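Superoxide dismutase (Anaplasma phagocytophilum, PDB 3JS4) probably converts superoxide radicals into oxygen and hydrogen peroxide, using an iron ion that is alternately reduced and oxidised. Local coordinates at residues G48-Y53 / W99-Y104; K80-G85 / A90-A95; E132-A137 / L212-V217; D171-L174 / G178-P181. All blocks are in the same frame, centred on the assembly; numbering follows the deposited sequence.

Contact 1 (G48-Y53 / W99-Y104); sequences GHHKTY and WNHDFY. With FE (Fe (III) ion), chain E.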
loop_
_atom_site.group_PDB
_atom_site.type_symbol
_atom_site.label_atom_id
_atom_site.label_comp_id
_atom_site.label_asym_id
_atom_site.label_seq_id
_atom_site.Cartn_x
_atom_site.Cartn_y
_atom_site.Cartn_z
ATOM N N GLY A 48 13.717 6.430 -7.151
ATOM C CA GLY A 48 13.229 7.684 -7.733
ATOM C C GLY A 48 12.081 8.245 -6.892
ATOM O O GLY A 48 12.267 9.221 -6.163
ATOM N N HIS A 49 10.887 7.663 -7.034
ATOM C CA HIS A 49 9.675 8.226 -6.376
ATOM C C HIS A 49 9.720 8.113 -4.852
ATOM O O HIS A 49 9.546 9.102 -4.155
ATOM C CB HIS A 49 8.395 7.562 -6.902
ATOM C CG HIS A 49 8.120 7.826 -8.350
ATOM N ND1 HIS A 49 7.267 8.825 -8.775
ATOM C CD2 HIS A 49 8.596 7.231 -9.469
ATOM C CE1 HIS A 49 7.197 8.811 -10.091
ATOM N NE2 HIS A 49 8.002 7.861 -10.541
ATOM N N HIS A 50 9.951 6.907 -4.337
ATOM C CA HIS A 50 9.921 6.682 -2.887
ATOM C C HIS A 50 11.044 7.474 -2.184
ATOM O O HIS A 50 10.796 8.163 -1.175
ATOM C CB HIS A 50 10.039 5.180 -2.615
ATOM C CG HIS A 50 9.720 4.765 -1.211
ATOM N ND1 HIS A 50 9.707 3.440 -0.826
ATOM C CD2 HIS A 50 9.456 5.485 -0.093
ATOM C CE1 HIS A 50 9.423 3.360 0.462
ATOM N NE2 HIS A 50 9.266 4.585 0.929
ATOM N N LYS A 51 12.266 7.397 -2.729
ATOM C CA LYS A 51 13.389 8.188 -2.199
ATOM C C LYS A 51 13.059 9.705 -2.164
ATOM O O LYS A 51 13.404 10.412 -1.192
ATOM C CB LYS A 51 14.644 7.979 -3.036
ATOM C CG LYS A 51 15.894 8.592 -2.399
ATOM C CD LYS A 51 16.854 9.137 -3.406
ATOM C CE LYS A 51 18.134 9.648 -2.708
ATOM N NZ LYS A 51 17.877 10.854 -1.883
ATOM N N THR A 52 12.432 10.205 -3.235
ATOM C CA THR A 52 12.128 11.641 -3.307
ATOM C C THR A 52 11.141 12.084 -2.208
ATOM O O THR A 52 11.309 13.155 -1.615
ATOM C CB THR A 52 11.685 12.052 -4.719
ATOM O OG1 THR A 52 12.771 11.771 -5.619
ATOM C CG2 THR A 52 11.338 13.563 -4.780
ATOM N N TYR A 53 10.151 11.255 -1.897
ATOM C CA TYR A 53 9.230 11.553 -0.785
ATOM C C TYR A 53 9.951 11.710 0.550
ATOM O O TYR A 53 9.643 12.617 1.358
ATOM C CB TYR A 53 8.166 10.456 -0.665
ATOM C CG TYR A 53 7.146 10.474 -1.759
ATOM C CD1 TYR A 53 6.397 11.613 -1.989
ATOM C CD2 TYR A 53 6.889 9.329 -2.550
ATOM C CE1 TYR A 53 5.424 11.657 -3.002
ATOM C CE2 TYR A 53 5.911 9.367 -3.566
ATOM C CZ TYR A 53 5.186 10.546 -3.761
ATOM O OH TYR A 53 4.197 10.660 -4.712
ATOM N N TRP A 99 4.807 6.185 3.955
ATOM C CA TRP A 99 4.121 5.099 4.680
ATOM C C TRP A 99 3.463 4.135 3.680
ATOM O O TRP A 99 3.604 2.914 3.800
ATOM C CB TRP A 99 3.060 5.673 5.657
ATOM C CG TRP A 99 2.507 4.598 6.625
ATOM C CD1 TRP A 99 2.901 4.382 7.934
ATOM C CD2 TRP A 99 1.487 3.615 6.347
ATOM N NE1 TRP A 99 2.198 3.325 8.470
ATOM C CE2 TRP A 99 1.326 2.835 7.523
ATOM C CE3 TRP A 99 0.691 3.320 5.219
ATOM C CZ2 TRP A 99 0.401 1.773 7.606
ATOM C CZ3 TRP A 99 -0.230 2.257 5.299
ATOM C CH2 TRP A 99 -0.369 1.504 6.502
ATOM N N ASN A 100 2.743 4.673 2.693
ATOM C CA ASN A 100 2.085 3.835 1.683
ATOM C C ASN A 100 3.054 2.965 0.868
ATOM O O ASN A 100 2.770 1.802 0.583
ATOM C CB ASN A 100 1.314 4.697 0.687
ATOM C CG ASN A 100 0.159 5.458 1.326
ATOM O OD1 ASN A 100 -0.328 5.088 2.386
ATOM N ND2 ASN A 100 -0.291 6.524 0.653
ATOM N N HIS A 101 4.156 3.549 0.422
ATOM C CA HIS A 101 5.156 2.779 -0.331
ATOM C C HIS A 101 5.815 1.700 0.542
ATOM O O HIS A 101 6.030 0.580 0.075
ATOM C CB HIS A 101 6.206 3.706 -0.975
ATOM C CG HIS A 101 5.688 4.422 -2.186
ATOM N ND1 HIS A 101 4.964 5.598 -2.098
ATOM C CD2 HIS A 101 5.722 4.095 -3.502
ATOM C CE1 HIS A 101 4.624 5.990 -3.317
ATOM N NE2 HIS A 101 5.045 5.084 -4.185
ATOM N N ASP A 102 6.110 2.018 1.805
ATOM C CA ASP A 102 6.694 1.008 2.703
ATOM C C ASP A 102 5.711 -0.178 2.748
ATOM O O ASP A 102 6.119 -1.343 2.664
ATOM C CB ASP A 102 6.915 1.529 4.147
ATOM C CG ASP A 102 8.103 2.498 4.299
ATOM O OD1 ASP A 102 8.973 2.630 3.411
ATOM O OD2 ASP A 102 8.172 3.145 5.370
ATOM N N PHE A 103 4.422 0.122 2.881
ATOM C CA PHE A 103 3.382 -0.907 2.992
ATOM C C PHE A 103 3.285 -1.705 1.690
ATOM O O PHE A 103 3.100 -2.936 1.703
ATOM C CB PHE A 103 2.017 -0.245 3.267
ATOM C CG PHE A 103 1.042 -1.137 4.013
ATOM C CD1 PHE A 103 1.254 -1.447 5.350
ATOM C CD2 PHE A 103 -0.089 -1.647 3.379
ATOM C CE1 PHE A 103 0.364 -2.273 6.049
ATOM C CE2 PHE A 103 -0.987 -2.454 4.061
ATOM C CZ PHE A 103 -0.768 -2.760 5.412
ATOM N N TYR A 104 3.407 -0.993 0.565
ATOM C CA TYR A 104 3.314 -1.613 -0.759
ATOM C C TYR A 104 4.427 -2.642 -0.941
ATOM O O TYR A 104 4.178 -3.746 -1.444
ATOM C CB TYR A 104 3.451 -0.516 -1.809
ATOM C CG TYR A 104 3.531 -0.915 -3.259
ATOM C CD1 TYR A 104 2.529 -1.681 -3.863
ATOM C CD2 TYR A 104 4.584 -0.444 -4.062
ATOM C CE1 TYR A 104 2.588 -1.995 -5.223
ATOM C CE2 TYR A 104 4.647 -0.736 -5.415
ATOM C CZ TYR A 104 3.649 -1.501 -5.994
ATOM O OH TYR A 104 3.734 -1.800 -7.319
HETATM FE FE FE E . 4.167 4.856 -6.196
HETATM O O HOH W 1 2.497 6.222 -5.559
#

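Contact 2 (K80-G85 / A90-A95); sequences KAHNSG and AIFNNA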
loop_
_atom_site.group_PDB
_atom_site.type_symbol
_atom_site.label_atom_id
_atom_site.label_comp_id
_atom_site.label_asym_id
_atom_site.label_seq_id
_atom_site.Cartn_x
_atom_site.Cartn_y
_atom_site.Cartn_z
ATOM N N LYS A 80 -1.901 13.550 12.085
ATOM C CA LYS A 80 -1.792 14.933 12.578
ATOM C C LYS A 80 -1.727 15.989 11.460
ATOM O O LYS A 80 -2.417 17.020 11.519
ATOM C CB LYS A 80 -0.595 15.059 13.529
ATOM C CG LYS A 80 -0.936 14.663 14.979
ATOM C CD LYS A 80 0.301 14.193 15.744
ATOM C CE LYS A 80 -0.071 13.633 17.125
ATOM N NZ LYS A 80 1.136 13.124 17.818
ATOM N N ALA A 81 -0.924 15.718 10.431
ATOM C CA ALA A 81 -0.797 16.628 9.302
ATOM C C ALA A 81 -2.114 16.740 8.556
ATOM O O ALA A 81 -2.511 17.840 8.167
ATOM C CB ALA A 81 0.311 16.161 8.359
ATOM N N HIS A 82 -2.795 15.613 8.356
ATOM C CA HIS A 82 -4.090 15.633 7.688
ATOM C C HIS A 82 -5.078 16.503 8.486
ATOM O O HIS A 82 -5.776 17.342 7.902
ATOM C CB HIS A 82 -4.639 14.201 7.480
ATOM C CG HIS A 82 -5.772 14.119 6.502
ATOM N ND1 HIS A 82 -7.095 14.108 6.891
ATOM C CD2 HIS A 82 -5.777 14.076 5.148
ATOM C CE1 HIS A 82 -7.872 14.050 5.820
ATOM N NE2 HIS A 82 -7.093 14.023 4.748
ATOM N N ASN A 83 -5.132 16.317 9.808
ATOM C CA ASN A 83 -6.061 17.079 10.648
ATOM C C ASN A 83 -5.777 18.589 10.595
ATOM O O ASN A 83 -6.681 19.391 10.821
ATOM C CB ASN A 83 -6.025 16.597 12.106
ATOM C CG ASN A 83 -6.741 15.246 12.318
ATOM O OD1 ASN A 83 -7.527 14.777 11.473
ATOM N ND2 ASN A 83 -6.480 14.627 13.461
ATOM N N SER A 84 -4.530 18.966 10.286
ATOM C CA SER A 84 -4.141 20.377 10.236
ATOM C C SER A 84 -4.702 21.150 9.040
ATOM O O SER A 84 -4.637 22.381 9.019
ATOM C CB SER A 84 -2.625 20.508 10.220
ATOM O OG SER A 84 -2.108 20.181 11.491
ATOM N N GLY A 85 -5.213 20.448 8.032
ATOM C CA GLY A 85 -5.714 21.125 6.825
ATOM C C GLY A 85 -4.565 21.741 6.010
ATOM O O GLY A 85 -3.534 21.082 5.781
ATOM N N ALA A 90 1.229 19.507 2.573
ATOM C CA ALA A 90 2.453 19.005 1.939
ATOM C C ALA A 90 3.112 17.941 2.822
ATOM O O ALA A 90 3.580 16.922 2.338
ATOM C CB ALA A 90 3.426 20.170 1.610
ATOM N N ILE A 91 3.143 18.173 4.130
ATOM C CA ILE A 91 3.696 17.195 5.051
ATOM C C ILE A 91 2.874 15.900 4.993
ATOM O O ILE A 91 3.434 14.815 4.923
ATOM C CB ILE A 91 3.795 17.751 6.487
ATOM C CG1 ILE A 91 4.974 18.745 6.578
ATOM C CG2 ILE A 91 3.988 16.618 7.473
ATOM C CD1 ILE A 91 5.003 19.596 7.882
ATOM N N PHE A 92 1.547 16.030 5.008
ATOM C CA PHE A 92 0.677 14.871 4.854
ATOM C C PHE A 92 0.953 14.092 3.564
ATOM O O PHE A 92 1.169 12.876 3.599
ATOM C CB PHE A 92 -0.804 15.261 4.918
ATOM C CG PHE A 92 -1.713 14.231 4.295
ATOM C CD1 PHE A 92 -1.946 13.022 4.944
ATOM C CD2 PHE A 92 -2.291 14.456 3.034
ATOM C CE1 PHE A 92 -2.774 12.043 4.366
ATOM C CE2 PHE A 92 -3.122 13.483 2.428
ATOM C CZ PHE A 92 -3.361 12.265 3.095
ATOM N N ASN A 93 0.926 14.785 2.427
ATOM C CA ASN A 93 1.170 14.124 1.138
ATOM C C ASN A 93 2.468 13.299 1.158
ATOM O O ASN A 93 2.491 12.155 0.683
ATOM C CB ASN A 93 1.264 15.155 0.007
ATOM C CG ASN A 93 -0.070 15.816 -0.321
ATOM O OD1 ASN A 93 -1.148 15.279 -0.035
ATOM N ND2 ASN A 93 0.007 16.980 -0.975
ATOM N N ASN A 94 3.559 13.891 1.667
ATOM C CA ASN A 94 4.854 13.196 1.662
ATOM C C ASN A 94 4.999 12.067 2.686
ATOM O O ASN A 94 5.479 10.974 2.323
ATOM C CB ASN A 94 6.046 14.183 1.716
ATOM C CG ASN A 94 6.159 14.991 0.429
ATOM O OD1 ASN A 94 6.769 14.545 -0.546
ATOM N ND2 ASN A 94 5.508 16.166 0.402
ATOM N N ALA A 95 4.589 12.329 3.936
ATOM C CA ALA A 95 4.593 11.298 4.988
ATOM C C ALA A 95 3.714 10.120 4.588
ATOM O O ALA A 95 4.118 8.965 4.724
ATOM C CB ALA A 95 4.108 11.867 6.322
#

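Contact 3 (E132-A137 / L212-V217); sequences EGFNNA and LNWDFV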
loop_
_atom_site.group_PDB
_atom_site.type_symbol
_atom_site.label_atom_id
_atom_site.label_comp_id
_atom_site.label_asym_id
_atom_site.label_seq_id
_atom_site.Cartn_x
_atom_site.Cartn_y
_atom_site.Cartn_z
ATOM N N GLU A 132 -12.113 -16.414 -6.346
ATOM C CA GLU A 132 -12.404 -15.695 -7.589
ATOM C C GLU A 132 -13.196 -14.391 -7.301
ATOM O O GLU A 132 -12.923 -13.352 -7.913
ATOM C CB GLU A 132 -13.093 -16.620 -8.612
ATOM C CG GLU A 132 -13.397 -15.977 -9.969
ATOM C CD GLU A 132 -14.116 -16.921 -10.951
ATOM O OE1 GLU A 132 -14.668 -17.965 -10.526
ATOM O OE2 GLU A 132 -14.122 -16.617 -12.167
ATOM N N GLY A 133 -14.120 -14.442 -6.340
ATOM C CA GLY A 133 -14.837 -13.242 -5.850
ATOM C C GLY A 133 -13.900 -12.158 -5.307
ATOM O O GLY A 133 -14.096 -10.959 -5.557
ATOM N N PHE A 134 -12.881 -12.571 -4.554
ATOM C CA PHE A 134 -11.864 -11.638 -4.134
ATOM C C PHE A 134 -11.106 -11.028 -5.336
ATOM O O PHE A 134 -10.996 -9.793 -5.441
ATOM C CB PHE A 134 -10.879 -12.267 -3.126
ATOM C CG PHE A 134 -9.611 -11.475 -2.969
ATOM C CD1 PHE A 134 -9.619 -10.248 -2.298
ATOM C CD2 PHE A 134 -8.418 -11.933 -3.514
ATOM C CE1 PHE A 134 -8.453 -9.492 -2.176
ATOM C CE2 PHE A 134 -7.255 -11.184 -3.398
ATOM C CZ PHE A 134 -7.262 -9.975 -2.718
ATOM N N ASN A 135 -10.606 -11.877 -6.238
ATOM C CA ASN A 135 -9.869 -11.382 -7.413
ATOM C C ASN A 135 -10.712 -10.363 -8.177
ATOM O O ASN A 135 -10.211 -9.322 -8.590
ATOM C CB ASN A 135 -9.465 -12.511 -8.359
ATOM C CG ASN A 135 -8.388 -13.415 -7.780
ATOM O OD1 ASN A 135 -7.654 -13.044 -6.847
ATOM N ND2 ASN A 135 -8.284 -14.621 -8.337
ATOM N N ASN A 136 -12.004 -10.666 -8.345
ATOM C CA ASN A 136 -12.903 -9.755 -9.058
ATOM C C ASN A 136 -13.089 -8.419 -8.371
ATOM O O ASN A 136 -13.111 -7.395 -9.043
ATOM C CB ASN A 136 -14.251 -10.411 -9.371
ATOM C CG ASN A 136 -14.121 -11.533 -10.409
ATOM O OD1 ASN A 136 -13.102 -11.636 -11.112
ATOM N ND2 ASN A 136 -15.132 -12.386 -10.494
ATOM N N ALA A 137 -13.195 -8.427 -7.041
ATOM C CA ALA A 137 -13.413 -7.196 -6.279
ATOM C C ALA A 137 -12.143 -6.347 -6.318
ATOM O O ALA A 137 -12.204 -5.138 -6.522
ATOM C CB ALA A 137 -13.796 -7.514 -4.841
ATOM N N LEU A 212 1.132 -10.586 -4.867
ATOM C CA LEU A 212 0.493 -10.369 -3.556
ATOM C C LEU A 212 1.104 -11.273 -2.487
ATOM O O LEU A 212 1.199 -12.480 -2.679
ATOM C CB LEU A 212 -1.025 -10.623 -3.607
ATOM C CG LEU A 212 -1.901 -10.515 -2.355
ATOM C CD1 LEU A 212 -1.801 -9.138 -1.615
ATOM C CD2 LEU A 212 -3.357 -10.789 -2.763
ATOM N N ASN A 213 1.470 -10.684 -1.354
ATOM C CA ASN A 213 2.104 -11.425 -0.285
ATOM C C ASN A 213 1.080 -11.798 0.783
ATOM O O ASN A 213 0.746 -10.989 1.669
ATOM C CB ASN A 213 3.228 -10.584 0.319
ATOM C CG ASN A 213 4.075 -11.351 1.324
ATOM O OD1 ASN A 213 3.747 -12.480 1.744
ATOM N ND2 ASN A 213 5.191 -10.739 1.712
ATOM N N TRP A 214 0.585 -13.029 0.691
ATOM C CA TRP A 214 -0.400 -13.513 1.644
ATOM C C TRP A 214 0.197 -13.701 3.040
ATOM O O TRP A 214 -0.528 -13.631 4.019
ATOM C CB TRP A 214 -1.016 -14.824 1.170
ATOM C CG TRP A 214 -1.975 -14.732 0.030
ATOM C CD1 TRP A 214 -1.819 -15.286 -1.215
ATOM C CD2 TRP A 214 -3.260 -14.087 0.022
ATOM N NE1 TRP A 214 -2.925 -15.024 -1.997
ATOM C CE2 TRP A 214 -3.819 -14.282 -1.269
ATOM C CE3 TRP A 214 -3.985 -13.350 0.973
ATOM C CZ2 TRP A 214 -5.067 -13.766 -1.635
ATOM C CZ3 TRP A 214 -5.237 -12.833 0.610
ATOM C CH2 TRP A 214 -5.769 -13.056 -0.674
ATOM N N ASP A 215 1.504 -13.960 3.140
ATOM C CA ASP A 215 2.145 -14.072 4.466
ATOM C C ASP A 215 2.028 -12.741 5.218
ATOM O O ASP A 215 1.879 -12.719 6.447
ATOM C CB ASP A 215 3.636 -14.452 4.378
ATOM C CG ASP A 215 3.895 -15.692 3.514
ATOM O OD1 ASP A 215 2.979 -16.542 3.381
ATOM O OD2 ASP A 215 5.024 -15.806 2.960
ATOM N N PHE A 216 2.125 -11.632 4.483
ATOM C CA PHE A 216 1.995 -10.317 5.102
ATOM C C PHE A 216 0.568 -10.111 5.644
ATOM O O PHE A 216 0.382 -9.795 6.823
ATOM C CB PHE A 216 2.424 -9.206 4.133
ATOM C CG PHE A 216 2.506 -7.831 4.761
ATOM C CD1 PHE A 216 3.415 -7.570 5.791
ATOM C CD2 PHE A 216 1.686 -6.799 4.310
ATOM C CE1 PHE A 216 3.500 -6.292 6.365
ATOM C CE2 PHE A 216 1.758 -5.530 4.864
ATOM C CZ PHE A 216 2.660 -5.266 5.888
ATOM N N VAL A 217 -0.428 -10.304 4.784
ATOM C CA VAL A 217 -1.841 -10.238 5.149
ATOM C C VAL A 217 -2.169 -11.053 6.402
ATOM O O VAL A 217 -2.720 -10.516 7.379
ATOM C CB VAL A 217 -2.711 -10.750 3.984
ATOM C CG1 VAL A 217 -4.187 -10.654 4.339
ATOM C CG2 VAL A 217 -2.402 -9.967 2.706
#

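Contact 4 (D171-L174 / G178-P181); sequences DSPL and GQLP. With NA (sodium ion), chain F.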
loop_
_atom_site.group_PDB
_atom_site.type_symbol
_atom_site.label_atom_id
_atom_site.label_comp_id
_atom_site.label_asym_id
_atom_site.label_seq_id
_atom_site.Cartn_x
_atom_site.Cartn_y
_atom_site.Cartn_z
ATOM N N ASP A 171 -4.240 9.255 0.211
ATOM C CA ASP A 171 -5.182 8.783 1.228
ATOM C C ASP A 171 -4.982 7.280 1.483
ATOM O O ASP A 171 -4.592 6.536 0.587
ATOM C CB ASP A 171 -6.631 9.057 0.784
ATOM C CG ASP A 171 -6.971 10.546 0.754
ATOM O OD1 ASP A 171 -6.126 11.394 1.112
ATOM O OD2 ASP A 171 -8.098 10.878 0.354
ATOM N N SER A 172 -5.249 6.857 2.721
ATOM C CA SER A 172 -5.083 5.471 3.130
ATOM C C SER A 172 -6.051 5.166 4.281
ATOM O O SER A 172 -6.669 6.105 4.843
ATOM C CB SER A 172 -3.656 5.207 3.612
ATOM O OG SER A 172 -3.479 5.751 4.916
ATOM N N PRO A 173 -6.172 3.866 4.646
ATOM C CA PRO A 173 -6.989 3.466 5.789
ATOM C C PRO A 173 -6.553 4.084 7.117
ATOM O O PRO A 173 -7.341 4.062 8.049
ATOM C CB PRO A 173 -6.859 1.926 5.795
ATOM C CG PRO A 173 -6.744 1.585 4.333
ATOM C CD PRO A 173 -5.853 2.705 3.786
ATOM N N LEU A 174 -5.337 4.650 7.213
ATOM C CA LEU A 174 -4.942 5.385 8.432
ATOM C C LEU A 174 -5.890 6.544 8.727
ATOM O O LEU A 174 -6.002 7.006 9.879
ATOM C CB LEU A 174 -3.504 5.921 8.338
ATOM C CG LEU A 174 -2.324 4.937 8.307
ATOM C CD1 LEU A 174 -1.024 5.723 8.274
ATOM C CD2 LEU A 174 -2.323 3.940 9.485
ATOM N N GLY A 178 -11.712 2.171 12.326
ATOM C CA GLY A 178 -12.308 0.834 12.191
ATOM C C GLY A 178 -11.956 0.082 10.914
ATOM O O GLY A 178 -12.678 -0.827 10.516
ATOM N N GLN A 179 -10.838 0.444 10.288
ATOM C CA GLN A 179 -10.429 -0.143 9.028
ATOM C C GLN A 179 -8.932 -0.477 9.074
ATOM O O GLN A 179 -8.080 0.423 8.987
ATOM C CB GLN A 179 -10.730 0.853 7.908
ATOM C CG GLN A 179 -10.779 0.259 6.540
ATOM C CD GLN A 179 -11.164 1.277 5.483
ATOM O OE1 GLN A 179 -12.267 1.215 4.924
ATOM N NE2 GLN A 179 -10.267 2.225 5.205
ATOM N N LEU A 180 -8.607 -1.755 9.265
ATOM C CA LEU A 180 -7.213 -2.151 9.449
ATOM C C LEU A 180 -6.611 -2.549 8.097
ATOM O O LEU A 180 -7.087 -3.496 7.475
ATOM C CB LEU A 180 -7.104 -3.307 10.456
ATOM C CG LEU A 180 -5.734 -3.979 10.613
ATOM C CD1 LEU A 180 -4.813 -3.192 11.546
ATOM C CD2 LEU A 180 -5.897 -5.411 11.110
ATOM N N PRO A 181 -5.577 -1.816 7.631
ATOM C CA PRO A 181 -4.996 -2.178 6.322
ATOM C C PRO A 181 -4.181 -3.460 6.420
ATOM O O PRO A 181 -3.478 -3.667 7.417
ATOM C CB PRO A 181 -4.080 -0.988 5.983
ATOM C CG PRO A 181 -3.767 -0.334 7.301
ATOM C CD PRO A 181 -4.935 -0.623 8.229
HETATM NA NA NA F . -7.863 2.764 9.976
HETATM O O HOH W 2 -8.670 1.918 11.945
HETATM O O HOH W 3 -5.753 2.078 10.602
#

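Contact 1 (G48-Y53 / W99-Y104)
His101 sets its CB on the imidazole of His50, and this is the tight part of the contact. The carbon lies over the ring centre, 3.5 Å from the centroid of His50 and only 8° off the ring normal, a CH-pi contact. The two rings themselves meet obliquely, the side chains running antiparallel alongside each other. At the edge of the same imidazole, in its plane, Asp102 OD1 comes within 3.1 Å of His50 CE1. The neighbouring ring atom ND1 is hydrogen-bonded to Trp105 NE1, which limits the rotation of the imidazole. With CG anti to the backbone N (chi1 -167°), the His50 ring stretches across to the other helix.

One turn on, the packing is slighter. Tyr53 lies roughly perpendicular to the His101 side chain and touches it through one ring corner, CE2 to His101 CE1 at 3.6 Å; Tyr53 OH is engaged by Gln97 NE2. The far side of helix 39-60, with Lys51 and Thr52, faces away from the contact and is exposed; there Thr52 OG1 hydrogen-bonds back to Gly48 O.

The axes of the two segments pass 10.3 Å apart at 138°, between antiparallel and perpendicular. His101 ND1 is hydrogen-bonded to Gln97 O, which orients the ring so that NE2 binds the iron at 2.2 Å. His45, Asp186, His190 and a water complete the coordination: this is the metal site of iron superoxide dismutases, with two ligands supplied by the paired helices of the alpha-hairpin domain.

Contact 2 (K80-G85 / A90-A95)
Ala81 and Phe92 bring the two helices together, with CB of Ala81 3.7 Å from CB of Phe92 and 3.6 Å from the Phe92 backbone N. The small Ala81 side chain lets the backbones come close, and Ala81 CA and Phe92 CA are 5.0 Å apart. The same methyl also meets Ile91 CG2 at 3.8 Å; that branch stands anti to the backbone N of Ile91, while CG1 is anti to the carbonyl carbon.

Next to this close approach, His82 and Phe92 run side by side in the same direction. Both side chains leave their helices in the trans conformation about CA-CB (chi1 -165° in His82, 160° in Phe92), and their rings meet as an edge-to-face pair. His82 CD2 stands over the centre of the phenyl face, 3.7 Å from Phe92 CZ, and the planes are turned 66° against each other. Beyond them, Leu175 touches His82 and Asp171 touches Phe92.

No hydrogen bond joins the two segments. The turn between helices 74-83 and 89-106 is thus closed here by apolar and aromatic contact, in which the imidazole presents a carbon rather than a nitrogen to the phenyl face.

Contact 3 (E132-A137 / L212-V217)
The backbones stay well apart, helix 131-144 reaching through one long side chain toward Leu212 in the loop before helix 214-223 and Trp214 in that helix's first turn. The contact is a small, buried aromatic and aliphatic cluster within the C-terminal domain of the iron/manganese superoxide dismutase fold, where helices pack around a three-stranded antiparallel sheet. Phe134 is the residue that bridges the gap. A trans chi1 of 164° carries its ring toward Leu212 and Trp214, which come from the opposite direction.

The phenyl ring touches the indole through a corner: Phe134 CE2 is 3.6 Å from Trp214 CH2 and 3.8 Å from CZ2 of the same indole. The two six-membered rings are oblique to each other, 55° between planes, with centroids 5.5 Å apart. Leu212 lies against both aromatic groups, its CD2 resting over one face of the Trp214 ring, offset toward the rim. Leu208 and the rings of Phe128 and Phe138 pack around Phe134 as well, and the indole NE1 of Trp214 is satisfied by Gly114 O.

Asn213, at the N-cap of helix 214-223, accepts bonds from Asp215 N and Phe216 N through OD1, a weak cap at the start of the helix that carries Trp214. On the phenyl side, Leu212 CD2 meets the edge of the Phe134 ring at CE2, 4.0 Å away.

Contact 4 (D171-L174 / G178-P181)
Pro173, Gln179 and Pro181 make the contact between the short 3-10 turn and the start of strand 179-186. Pro173 gives up the largest area, its ring pressed against both partners across the loop. Gln179 reaches over it with a side chain stretched out from the strand (chi1 -161°), and brings the amide NE2 to 3.5 Å from Pro173 CB. Pro181, two residues further along the strand and so on the same side, sets its own ring against the first, with Pro181 CD 4.0 Å from Pro173 CB. Trp152 and Val154 of strand 149-156 also touch Pro173.

The backbone carbonyls of Pro173 and Gln179 turn to the sodium ion. Pro173 O binds it at 2.4 Å and Gln179 O at 2.5 Å, joined by Thr176 O and two waters. One of these waters also accepts a hydrogen bond from Gln179 N, so Gln179 holds the ion both directly and through its hydration shell. Before the turn, Ser172 OG accepts from Leu174 N at 3.2 Å, an ST turn that leads into the 3-10 segment. The arrangement is that of a loop folded round a cation, with main-chain oxygens as its protein ligands, between two strands of the C-terminal domain's sheet.

Helix 89-106 serves both contact 1 and contact 2, whose centres lie 16 Å apart; Tyr53 CD1 of the first meets Asn94 OD1 of the second at 3.3 Å. Contact 1 alone holds an iron ligand, while in contact 2 Phe92 is about 12 Å from His101, side chain to side chain. Towards the sheet, Trp99 and Phe103 of contact 1 pack on Pro181 of contact 4, and Phe103 CE1 reaches Phe216 CE2 of contact 3 at 3.7 Å. Contact 4, with the sodium ion, is nested along the chain within the loop closed by contact 3. Contacts 2 and 3, about 30 Å apart between centres, lie on opposite sides of the chain's centre.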